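Short-chain type dehydrogenase/reductase (Mycobacterium ulcerans, PDB 3SVT) is a short-chain dehydrogenase/reductase that probably catalyses an NAD-dependent oxidation or reduction of a substrate not yet identified. Local coordinates at residues T13-G18 with S37-G42; G94-A99 with V147-I152; R188-R193 with T246-N251; P194-T199 with P222-V227. One frame throughout, in Å; residues are numbered along the deposited sequence.

Interaction 1. Residues T13-G18 with S37-G42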
# COMPACT_ATOMS: atom_id res chain seq x y z
N THR B 13 7.15 -33.18 2.40
CA THR B 13 7.88 -32.89 3.62
C THR B 13 7.96 -31.39 3.84
O THR B 13 8.25 -30.64 2.92
CB THR B 13 9.30 -33.47 3.58
OG1 THR B 13 9.23 -34.86 3.24
CG2 THR B 13 10.00 -33.32 4.96
N TYR B 14 7.70 -30.97 5.08
CA TYR B 14 7.69 -29.55 5.45
C TYR B 14 8.49 -29.29 6.71
O TYR B 14 8.53 -30.12 7.61
CB TYR B 14 6.26 -29.05 5.65
CG TYR B 14 5.43 -29.24 4.42
CD1 TYR B 14 5.40 -28.28 3.42
CD2 TYR B 14 4.70 -30.43 4.23
CE1 TYR B 14 4.65 -28.49 2.25
CE2 TYR B 14 3.96 -30.63 3.08
CZ TYR B 14 3.94 -29.66 2.09
OH TYR B 14 3.18 -29.89 0.95
N LEU B 15 9.11 -28.11 6.77
CA LEU B 15 9.73 -27.59 7.98
C LEU B 15 8.81 -26.52 8.61
O LEU B 15 8.33 -25.61 7.93
CB LEU B 15 11.09 -26.96 7.65
CG LEU B 15 11.82 -26.35 8.85
CD1 LEU B 15 12.37 -27.49 9.73
CD2 LEU B 15 12.91 -25.42 8.35
N VAL B 16 8.57 -26.64 9.91
CA VAL B 16 7.79 -25.63 10.64
C VAL B 16 8.56 -25.10 11.85
O VAL B 16 8.90 -25.86 12.78
CB VAL B 16 6.43 -26.17 11.07
CG1 VAL B 16 5.63 -25.07 11.80
CG2 VAL B 16 5.63 -26.68 9.82
N THR B 17 8.85 -23.80 11.83
CA THR B 17 9.61 -23.16 12.91
C THR B 17 8.61 -22.60 13.92
O THR B 17 7.49 -22.19 13.55
CB THR B 17 10.56 -22.04 12.42
OG1 THR B 17 9.80 -20.87 12.12
CG2 THR B 17 11.38 -22.50 11.16
N GLY B 18 9.01 -22.61 15.19
CA GLY B 18 8.09 -22.31 16.28
C GLY B 18 7.00 -23.36 16.36
O GLY B 18 5.89 -23.08 16.78
N SER B 37 4.84 -35.23 6.09
CA SER B 37 5.98 -35.30 7.01
C SER B 37 6.39 -33.89 7.42
O SER B 37 6.65 -33.02 6.58
CB SER B 37 7.16 -36.02 6.36
OG SER B 37 6.86 -37.39 6.21
N VAL B 38 6.45 -33.67 8.72
CA VAL B 38 6.81 -32.39 9.26
C VAL B 38 8.00 -32.53 10.22
O VAL B 38 8.03 -33.47 11.02
CB VAL B 38 5.64 -31.77 10.01
CG1 VAL B 38 6.03 -30.37 10.55
CG2 VAL B 38 4.41 -31.67 9.09
N MET B 39 8.95 -31.61 10.12
CA MET B 39 9.91 -31.35 11.18
C MET B 39 9.56 -30.00 11.81
O MET B 39 9.50 -28.97 11.11
CB MET B 39 11.35 -31.30 10.66
CG MET B 39 12.39 -31.29 11.78
SD MET B 39 14.09 -31.13 11.20
CE MET B 39 14.41 -32.83 10.73
N ILE B 40 9.30 -30.03 13.11
CA ILE B 40 9.14 -28.81 13.91
C ILE B 40 10.45 -28.45 14.60
O ILE B 40 11.10 -29.30 15.20
CB ILE B 40 8.03 -28.92 14.97
CG1 ILE B 40 8.22 -30.16 15.88
CG2 ILE B 40 6.65 -28.94 14.29
CD1 ILE B 40 7.21 -30.24 17.04
N VAL B 41 10.84 -27.19 14.51
CA VAL B 41 12.03 -26.73 15.19
C VAL B 41 11.63 -25.57 16.10
O VAL B 41 10.61 -24.89 15.86
CB VAL B 41 13.12 -26.33 14.21
CG1 VAL B 41 13.51 -27.50 13.31
CG2 VAL B 41 12.71 -25.11 13.38
N GLY B 42 12.42 -25.37 17.15
CA GLY B 42 12.20 -24.32 18.14
C GLY B 42 13.22 -24.37 19.26
O GLY B 42 14.07 -25.27 19.31

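Interaction 2. Residues G94-A99 with V147-I152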
# COMPACT_ATOMS: atom_id res chain seq x y z
N GLY B 94 8.27 -27.45 1.49
CA GLY B 94 7.87 -26.13 1.94
C GLY B 94 8.25 -25.83 3.36
O GLY B 94 8.74 -26.70 4.07
N VAL B 95 7.96 -24.60 3.75
CA VAL B 95 8.32 -24.10 5.05
C VAL B 95 7.22 -23.19 5.50
O VAL B 95 6.70 -22.41 4.70
CB VAL B 95 9.65 -23.25 5.01
CG1 VAL B 95 9.94 -22.62 6.37
CG2 VAL B 95 10.81 -24.09 4.58
N VAL B 96 6.89 -23.27 6.78
CA VAL B 96 6.08 -22.27 7.44
C VAL B 96 6.87 -21.74 8.63
O VAL B 96 7.19 -22.50 9.58
CB VAL B 96 4.74 -22.82 7.91
CG1 VAL B 96 3.83 -21.65 8.39
CG2 VAL B 96 4.04 -23.60 6.78
N HIS B 97 7.19 -20.45 8.58
CA HIS B 97 8.09 -19.83 9.54
C HIS B 97 7.27 -19.03 10.55
O HIS B 97 6.81 -17.92 10.27
CB HIS B 97 9.18 -19.01 8.82
CG HIS B 97 10.06 -18.21 9.74
ND1 HIS B 97 10.87 -18.79 10.70
CD2 HIS B 97 10.22 -16.87 9.88
CE1 HIS B 97 11.50 -17.84 11.38
NE2 HIS B 97 11.14 -16.67 10.88
N CYS B 98 7.05 -19.64 11.72
CA CYS B 98 6.28 -19.02 12.79
C CYS B 98 7.13 -18.56 13.97
O CYS B 98 6.60 -17.86 14.88
CB CYS B 98 5.25 -20.00 13.34
SG CYS B 98 4.42 -20.94 12.08
N ALA B 99 8.40 -18.96 13.99
CA ALA B 99 9.31 -18.57 15.06
C ALA B 99 9.57 -17.08 14.98
O ALA B 99 9.80 -16.54 13.90
CB ALA B 99 10.62 -19.34 14.96
N VAL B 147 6.14 -19.94 3.50
CA VAL B 147 5.16 -19.06 4.10
C VAL B 147 5.73 -18.45 5.39
O VAL B 147 6.03 -19.15 6.38
CB VAL B 147 3.86 -19.84 4.41
CG1 VAL B 147 2.78 -18.90 5.06
CG2 VAL B 147 3.34 -20.53 3.14
N GLY B 148 5.86 -17.14 5.39
CA GLY B 148 6.29 -16.41 6.56
C GLY B 148 5.12 -15.90 7.36
O GLY B 148 4.18 -15.30 6.82
N ILE B 149 5.18 -16.11 8.67
CA ILE B 149 4.13 -15.57 9.55
C ILE B 149 4.54 -14.22 10.13
O ILE B 149 5.45 -14.13 10.95
CB ILE B 149 3.77 -16.50 10.70
CG1 ILE B 149 3.44 -17.91 10.16
CG2 ILE B 149 2.59 -15.90 11.50
CD1 ILE B 149 2.23 -17.98 9.28
N SER B 150 3.84 -13.18 9.70
CA SER B 150 4.13 -11.81 10.09
C SER B 150 3.17 -11.39 11.21
O SER B 150 2.99 -12.13 12.16
CB SER B 150 4.06 -10.92 8.86
OG SER B 150 4.30 -9.55 9.16
N SER B 151 2.57 -10.20 11.12
CA SER B 151 1.60 -9.72 12.09
C SER B 151 0.87 -8.50 11.57
O SER B 151 1.40 -7.73 10.76
CB SER B 151 2.27 -9.30 13.40
OG SER B 151 1.33 -8.74 14.31
N ILE B 152 -0.36 -8.29 12.06
CA ILE B 152 -1.04 -7.03 11.81
C ILE B 152 -0.24 -5.81 12.33
O ILE B 152 -0.44 -4.69 11.86
CB ILE B 152 -2.43 -7.04 12.45
CG1 ILE B 152 -3.23 -5.79 12.02
CG2 ILE B 152 -2.30 -7.14 13.97
CD1 ILE B 152 -4.73 -5.96 12.13

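Interaction 3. Residues R188-R193 with T246-N251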
# COMPACT_ATOMS: atom_id res chain seq x y z
N ARG B 188 7.73 -20.28 -4.46
CA ARG B 188 6.80 -19.22 -4.10
C ARG B 188 7.07 -18.78 -2.67
O ARG B 188 7.41 -19.59 -1.81
CB ARG B 188 5.35 -19.71 -4.26
CG ARG B 188 5.14 -20.37 -5.64
CD ARG B 188 3.73 -20.81 -5.87
NE ARG B 188 3.33 -22.01 -5.13
CZ ARG B 188 2.60 -22.01 -4.02
NH1 ARG B 188 2.21 -20.86 -3.43
NH2 ARG B 188 2.26 -23.19 -3.48
N VAL B 189 6.96 -17.48 -2.43
CA VAL B 189 7.19 -16.95 -1.09
C VAL B 189 6.08 -15.94 -0.78
O VAL B 189 5.83 -15.02 -1.57
CB VAL B 189 8.59 -16.26 -0.94
CG1 VAL B 189 8.86 -15.89 0.55
CG2 VAL B 189 9.70 -17.15 -1.51
N ASN B 190 5.42 -16.14 0.35
CA ASN B 190 4.29 -15.31 0.75
C ASN B 190 4.34 -15.04 2.26
O ASN B 190 4.97 -15.80 3.01
CB ASN B 190 2.95 -15.98 0.40
CG ASN B 190 2.75 -16.18 -1.10
OD1 ASN B 190 2.48 -15.24 -1.82
ND2 ASN B 190 2.84 -17.43 -1.56
N SER B 191 3.67 -13.98 2.69
CA SER B 191 3.53 -13.65 4.11
C SER B 191 2.06 -13.69 4.54
O SER B 191 1.17 -13.27 3.80
CB SER B 191 4.12 -12.28 4.42
OG SER B 191 3.80 -11.91 5.76
N ILE B 192 1.82 -14.21 5.74
CA ILE B 192 0.56 -14.08 6.43
C ILE B 192 0.71 -13.13 7.63
O ILE B 192 1.59 -13.33 8.46
CB ILE B 192 0.05 -15.45 6.94
CG1 ILE B 192 -0.08 -16.46 5.78
CG2 ILE B 192 -1.27 -15.29 7.68
CD1 ILE B 192 -0.27 -17.86 6.23
N ARG B 193 -0.19 -12.14 7.75
CA ARG B 193 -0.25 -11.26 8.93
C ARG B 193 -1.50 -11.54 9.76
O ARG B 193 -2.56 -11.01 9.44
CB ARG B 193 -0.33 -9.80 8.48
CG ARG B 193 0.94 -9.22 7.83
CD ARG B 193 0.53 -7.86 7.26
NE ARG B 193 1.59 -7.02 6.76
CZ ARG B 193 1.40 -6.07 5.83
NH1 ARG B 193 0.22 -5.85 5.25
NH2 ARG B 193 2.43 -5.35 5.46
N THR B 246 2.30 -15.85 -5.55
CA THR B 246 3.56 -15.56 -4.89
C THR B 246 3.70 -14.07 -4.70
O THR B 246 3.09 -13.26 -5.44
CB THR B 246 4.76 -16.10 -5.68
OG1 THR B 246 5.92 -16.09 -4.84
CG2 THR B 246 5.00 -15.26 -6.96
N GLY B 247 4.49 -13.71 -3.69
CA GLY B 247 4.80 -12.32 -3.36
C GLY B 247 3.70 -11.58 -2.63
O GLY B 247 3.73 -10.36 -2.55
N GLN B 248 2.71 -12.33 -2.12
CA GLN B 248 1.54 -11.74 -1.48
C GLN B 248 1.75 -11.58 0.00
O GLN B 248 2.55 -12.32 0.60
CB GLN B 248 0.30 -12.60 -1.76
CG GLN B 248 -0.01 -12.75 -3.26
CD GLN B 248 -0.07 -11.40 -3.93
OE1 GLN B 248 -0.89 -10.56 -3.55
NE2 GLN B 248 0.84 -11.15 -4.87
N VAL B 249 1.05 -10.59 0.58
CA VAL B 249 1.09 -10.31 2.02
C VAL B 249 -0.37 -10.21 2.48
O VAL B 249 -1.04 -9.24 2.18
CB VAL B 249 1.85 -9.02 2.34
CG1 VAL B 249 1.73 -8.68 3.84
CG2 VAL B 249 3.30 -9.13 1.94
N ILE B 250 -0.86 -11.23 3.19
CA ILE B 250 -2.31 -11.47 3.35
C ILE B 250 -2.70 -11.47 4.83
O ILE B 250 -2.13 -12.24 5.63
CB ILE B 250 -2.68 -12.87 2.74
CG1 ILE B 250 -2.34 -12.92 1.25
CG2 ILE B 250 -4.17 -13.16 2.93
CD1 ILE B 250 -2.47 -14.35 0.58
N ASN B 251 -3.64 -10.60 5.23
CA ASN B 251 -4.08 -10.55 6.60
C ASN B 251 -5.16 -11.58 6.87
O ASN B 251 -6.09 -11.71 6.08
CB ASN B 251 -4.59 -9.14 7.02
CG ASN B 251 -3.46 -8.16 7.28
OD1 ASN B 251 -2.51 -8.10 6.53
ND2 ASN B 251 -3.58 -7.37 8.35

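Interaction 4. Residues P194-T199 with P222-V227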
# COMPACT_ATOMS: atom_id res chain seq x y z
N PRO B 194 -1.39 -12.38 10.80
CA PRO B 194 -2.52 -12.63 11.67
C PRO B 194 -2.87 -11.43 12.54
O PRO B 194 -1.99 -10.65 12.90
CB PRO B 194 -2.06 -13.78 12.57
CG PRO B 194 -0.72 -14.17 12.13
CD PRO B 194 -0.22 -13.20 11.15
N GLY B 195 -4.15 -11.29 12.88
CA GLY B 195 -4.58 -10.27 13.82
C GLY B 195 -4.52 -10.86 15.23
O GLY B 195 -3.56 -11.52 15.61
N LEU B 196 -5.57 -10.66 16.00
CA LEU B 196 -5.63 -11.19 17.34
C LEU B 196 -6.03 -12.64 17.23
O LEU B 196 -7.15 -12.94 16.84
CB LEU B 196 -6.63 -10.42 18.20
CG LEU B 196 -6.62 -10.79 19.68
CD1 LEU B 196 -5.23 -10.55 20.30
CD2 LEU B 196 -7.72 -9.99 20.44
N ILE B 197 -5.10 -13.54 17.55
CA ILE B 197 -5.34 -14.95 17.54
C ILE B 197 -5.29 -15.46 18.96
O ILE B 197 -4.38 -15.12 19.72
CB ILE B 197 -4.31 -15.70 16.68
CG1 ILE B 197 -4.17 -15.08 15.28
CG2 ILE B 197 -4.70 -17.15 16.52
CD1 ILE B 197 -5.51 -14.87 14.57
N ARG B 198 -6.26 -16.29 19.33
CA ARG B 198 -6.29 -16.87 20.69
C ARG B 198 -5.21 -17.94 20.83
O ARG B 198 -5.33 -19.01 20.25
CB ARG B 198 -7.67 -17.44 21.00
CG ARG B 198 -8.73 -16.37 21.24
CD ARG B 198 -10.13 -16.99 21.34
NE ARG B 198 -10.28 -17.77 22.56
CZ ARG B 198 -10.45 -17.24 23.78
NH1 ARG B 198 -10.50 -15.92 23.95
NH2 ARG B 198 -10.56 -18.05 24.83
N THR B 199 -4.14 -17.61 21.54
CA THR B 199 -3.16 -18.58 22.00
C THR B 199 -2.94 -18.36 23.50
O THR B 199 -3.32 -17.31 24.05
CB THR B 199 -1.82 -18.43 21.28
OG1 THR B 199 -1.22 -17.19 21.65
CG2 THR B 199 -2.00 -18.49 19.75
N PRO B 222 -17.33 -10.30 14.23
CA PRO B 222 -17.58 -10.30 15.66
C PRO B 222 -16.94 -11.46 16.46
O PRO B 222 -17.59 -12.02 17.33
CB PRO B 222 -19.12 -10.33 15.75
CG PRO B 222 -19.62 -10.40 14.38
CD PRO B 222 -18.50 -10.83 13.50
N ARG B 223 -15.69 -11.80 16.17
CA ARG B 223 -15.01 -12.82 16.97
C ARG B 223 -13.52 -12.59 16.95
O ARG B 223 -13.01 -11.78 16.18
CB ARG B 223 -15.32 -14.25 16.46
CG ARG B 223 -14.66 -14.63 15.14
CD ARG B 223 -14.88 -16.11 14.94
NE ARG B 223 -14.45 -16.70 13.69
CZ ARG B 223 -13.22 -17.13 13.38
NH1 ARG B 223 -12.17 -16.94 14.18
NH2 ARG B 223 -13.05 -17.71 12.20
N GLN B 224 -12.83 -13.34 17.80
CA GLN B 224 -11.38 -13.35 17.84
C GLN B 224 -10.87 -14.46 16.93
O GLN B 224 -11.59 -15.41 16.62
CB GLN B 224 -10.92 -13.56 19.27
CG GLN B 224 -11.29 -12.38 20.21
CD GLN B 224 -10.88 -12.60 21.66
OE1 GLN B 224 -10.82 -13.74 22.15
NE2 GLN B 224 -10.65 -11.51 22.38
N GLY B 225 -9.62 -14.35 16.52
CA GLY B 225 -9.03 -15.38 15.64
C GLY B 225 -8.69 -16.63 16.41
O GLY B 225 -8.63 -16.62 17.64
N GLU B 226 -8.49 -17.71 15.66
CA GLU B 226 -8.12 -19.01 16.20
C GLU B 226 -6.93 -19.50 15.41
O GLU B 226 -6.75 -19.14 14.24
CB GLU B 226 -9.29 -19.99 16.06
CG GLU B 226 -10.58 -19.57 16.81
CD GLU B 226 -10.45 -19.63 18.33
OE1 GLU B 226 -9.48 -20.23 18.86
OE2 GLU B 226 -11.33 -19.07 19.00
N VAL B 227 -6.10 -20.30 16.06
CA VAL B 227 -4.93 -20.89 15.39
C VAL B 227 -5.30 -21.59 14.06
O VAL B 227 -4.59 -21.47 13.06
CB VAL B 227 -4.18 -21.86 16.31
CG1 VAL B 227 -3.20 -22.70 15.51
CG2 VAL B 227 -3.44 -21.10 17.44
O HOH W 1 -6.84 -20.56 18.93

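Interaction 1. Residues T13-G18 with S37-G42
Thr13 to Gly18 and Ser37 to Gly42 run parallel in a one-to-one register, from Thr13 beside Ser37 to Gly18 beside Gly42, with strand axes 4.7 Å apart at closest approach and crossing at -20°. Their amides bond alternately in the two directions: Tyr14 N to Ser37 O, Met39 N to Tyr14 O, Val16 N to Met39 O and Val41 N to Val16 O. The bond from Val16 N to Met39 O is 2.8 Å long and almost straight, whereas the last one, from Gly18 N to Val41 O, is bent to 122° and weak. It falls where the first strand ends and Gly18 turns to a positive phi. Some acceptors are shared, as where Ile40 CA also approaches Val16 O at 3.2 Å.

The side chains then fill the two faces of the sheet. With CG anti to the backbone N (chi1 179°), Leu15 sends CD1 over Met39 O (3.5 Å) and on to Val41 CG1 (3.8 Å), the two side chains meeting at about a right angle. Thr17 CG2 touches Val41 CG2 at 3.7 Å, while Thr17 OG1 turns to His97 and Ala99 N. On the other face Val16 CG2 meets Val38 CG1 at 3.8 Å.

The two strands, with helix 22-33 between them, form the first beta-alpha-beta unit of a Rossmann fold, and Thr17-Gly18 opens what is, in this family, the glycine-rich cofactor loop. Helix 22-33 covers the face of Tyr14, Val38 and Ile40, helix 75-89 that of Thr13, Ser37 and Met39, and strands 94-97 and 64-69 flank the pair.

Interaction 2. Residues G94-A99 with V147-I152
In the middle of the Rossmann-type parallel sheet, Val95, Val96, His97 and Cys98 meet Val147, Gly148 and Ile149, a contact that joins the fourth and fifth strands of the core. His97-Cys98-Ala99 stands where classical short-chain dehydrogenases carry the first three residues of the Asn-Asn-Ala-Gly sequence, and Ser150 and Ser151 leave the neighbouring strand just beyond the contact. Such strand ends line the cofactor and substrate cleft in this family. Ser151 also occupies the N-cap position of helix 152-155, its OG bonded to Ala153 N.

The axes lie 4.7 Å apart and only 6° from parallel. Val147 N donates to Val95 O, His97 N donates to Val147 O at 2.8 Å and 170°, and Ile149 N closes the pairing on His97 O at 2.9 Å. After that the chains part, and the contact passes from backbone to side chains.

Helix 113-140 packs on Val95 and His97. The His97 imidazole is fixed through both nitrogens, NE2 to Thr127 OG1 and ND1 to Thr17 OG1, which should hold its rotation. Helix 227-238 covers the other face, formed by Val96, Val147 and Ile149.

Ile149 carries most of the side-chain contact. With CG1 beside its own backbone N, that atom lies 3.4 Å from His97 O, and the bend at chi2 (-64°) turns CD1 back to Val96 CG1 at 4.1 Å. These two side chains slant across one another, while Ile149 CG1 rests against Cys98 SG at 3.7 Å.

Interaction 3. Residues R188-R193 with T246-N251
Backbone bonds from Ser191 and Arg193 to Gln248 and Ile250 join parallel strands whose axes come within 4.6 Å, in the register Ser191-Val249, Ile192-Ile250, Arg193-Asn251. Ser191 N to Gln248 O is the straightest at 2.9 Å and 174°; Ile250 N to Ser191 O and Arg193 N to Ile250 O continue the pairing. Before it the second segment is a loop, with Gly247 at positive phi, yet Gly247 N still reaches Val189 O at 2.8 Å.

Side chains supply the bonds that the loop cannot. Thr246 OG1, turned to the far side from its own N (chi1 -165°), accepts from Val189 N at 3.0 Å. Asn190 OD1 uses a lone pair in its carbonyl plane to take Gln248 N at 2.9 Å, and its ND2 grips Val245 O, which fixes both ends of a buried amide. The Gln248 chain bends back so that NE2 donates to Thr246 O.

Apolar and charged surfaces meet at Arg193. Its extended chain lays the guanidinium on Val249 CG1, which stands over the centre of one face, 3.3 Å from CZ. Asn251 OD1 approaches at the edge, 3.1 Å from Arg193 CD, the amide plane turned 81° to the guanidinium. Arg193 NE forms a salt bridge with Asp172, whose other oxygen holds Ser191 OG.

Helix 163-182 covers the face of Val189, Ser191 and Val249, and helix 227-238 that of Ile192 and Ile250. Strand 144-149 pairs with the far edge of 188-193. Outside 246-251 lies the second subunit, where Gln248 OE1 bonds Asn251 N of that subunit, reciprocally, and the two Ile250 residues touch.

Interaction 4. Residues P194-T199 with P222-V227
Arg198 reaches across to Gln224, a bend at chi3 (70°) swinging its guanidinium round so that NH1 donates to Gln224 OE1 at 2.8 Å and 155° in the guanidinium plane, the amide nearly coplanar. Gln224 NE2 is held by Thr206 O, fixing both ends of that amide. Two backbone bonds make a short, weak parallel strand pairing: Gly225 N to Leu196 O and, at 2.9 Å with its donor well above the carbonyl plane, Arg198 N to Gly225 O. A water joins Glu226 OE1 and Val227 N; its approach to Arg198 O is too short to be trusted. Glu226 OE2 lies obliquely to the guanidinium, 3.9 Å from Arg198 NE in a long salt bridge.

Behind these polar groups Ile197 CG2 presses on the backbone between Glu226 and Val227, 3.4 Å from Glu226 C, while Ile197 CD1 sits on Gly225 CA at 3.7 Å. Thr199 CG2 meets Val227 CG2 at 3.8 Å, and the Leu196 and Gln224 side chains lie alongside one another, CD2 nearest NE2.

Glu226 is the N-cap of helix 227-238, and its N is taken by Asp229, which also binds Arg223. The contact joins the segment after Pro194-Gly195, probably near the cofactor and substrate cleft as in this family, to the start of helix 227-238. With a long ion pair, a neutral amide and a water, its hold probably rests more on hydrogen bonds than charge.

Overall arrangement
One parallel sheet carries four contacts, and their chemistry follows their place in it. Interactions 1 and 2 are buried and hang almost wholly on backbone bonds and aliphatic contacts; they touch each other through neighbouring strands 13-17 and 94-97. Interaction 2, whose centre lies about 3 Å from that of the chain, also touches interaction 3 through strands 144-149 and 187-198. Interaction 3, buried too, adds side-chain acceptors and an arginine. Interaction 4 uses the last part of that same strand 187-198, is nested within the chain loop that interaction 3 closes, and is only partly buried and includes a water and a long ion pair. Both interactions 3 and 4 touch the second subunit.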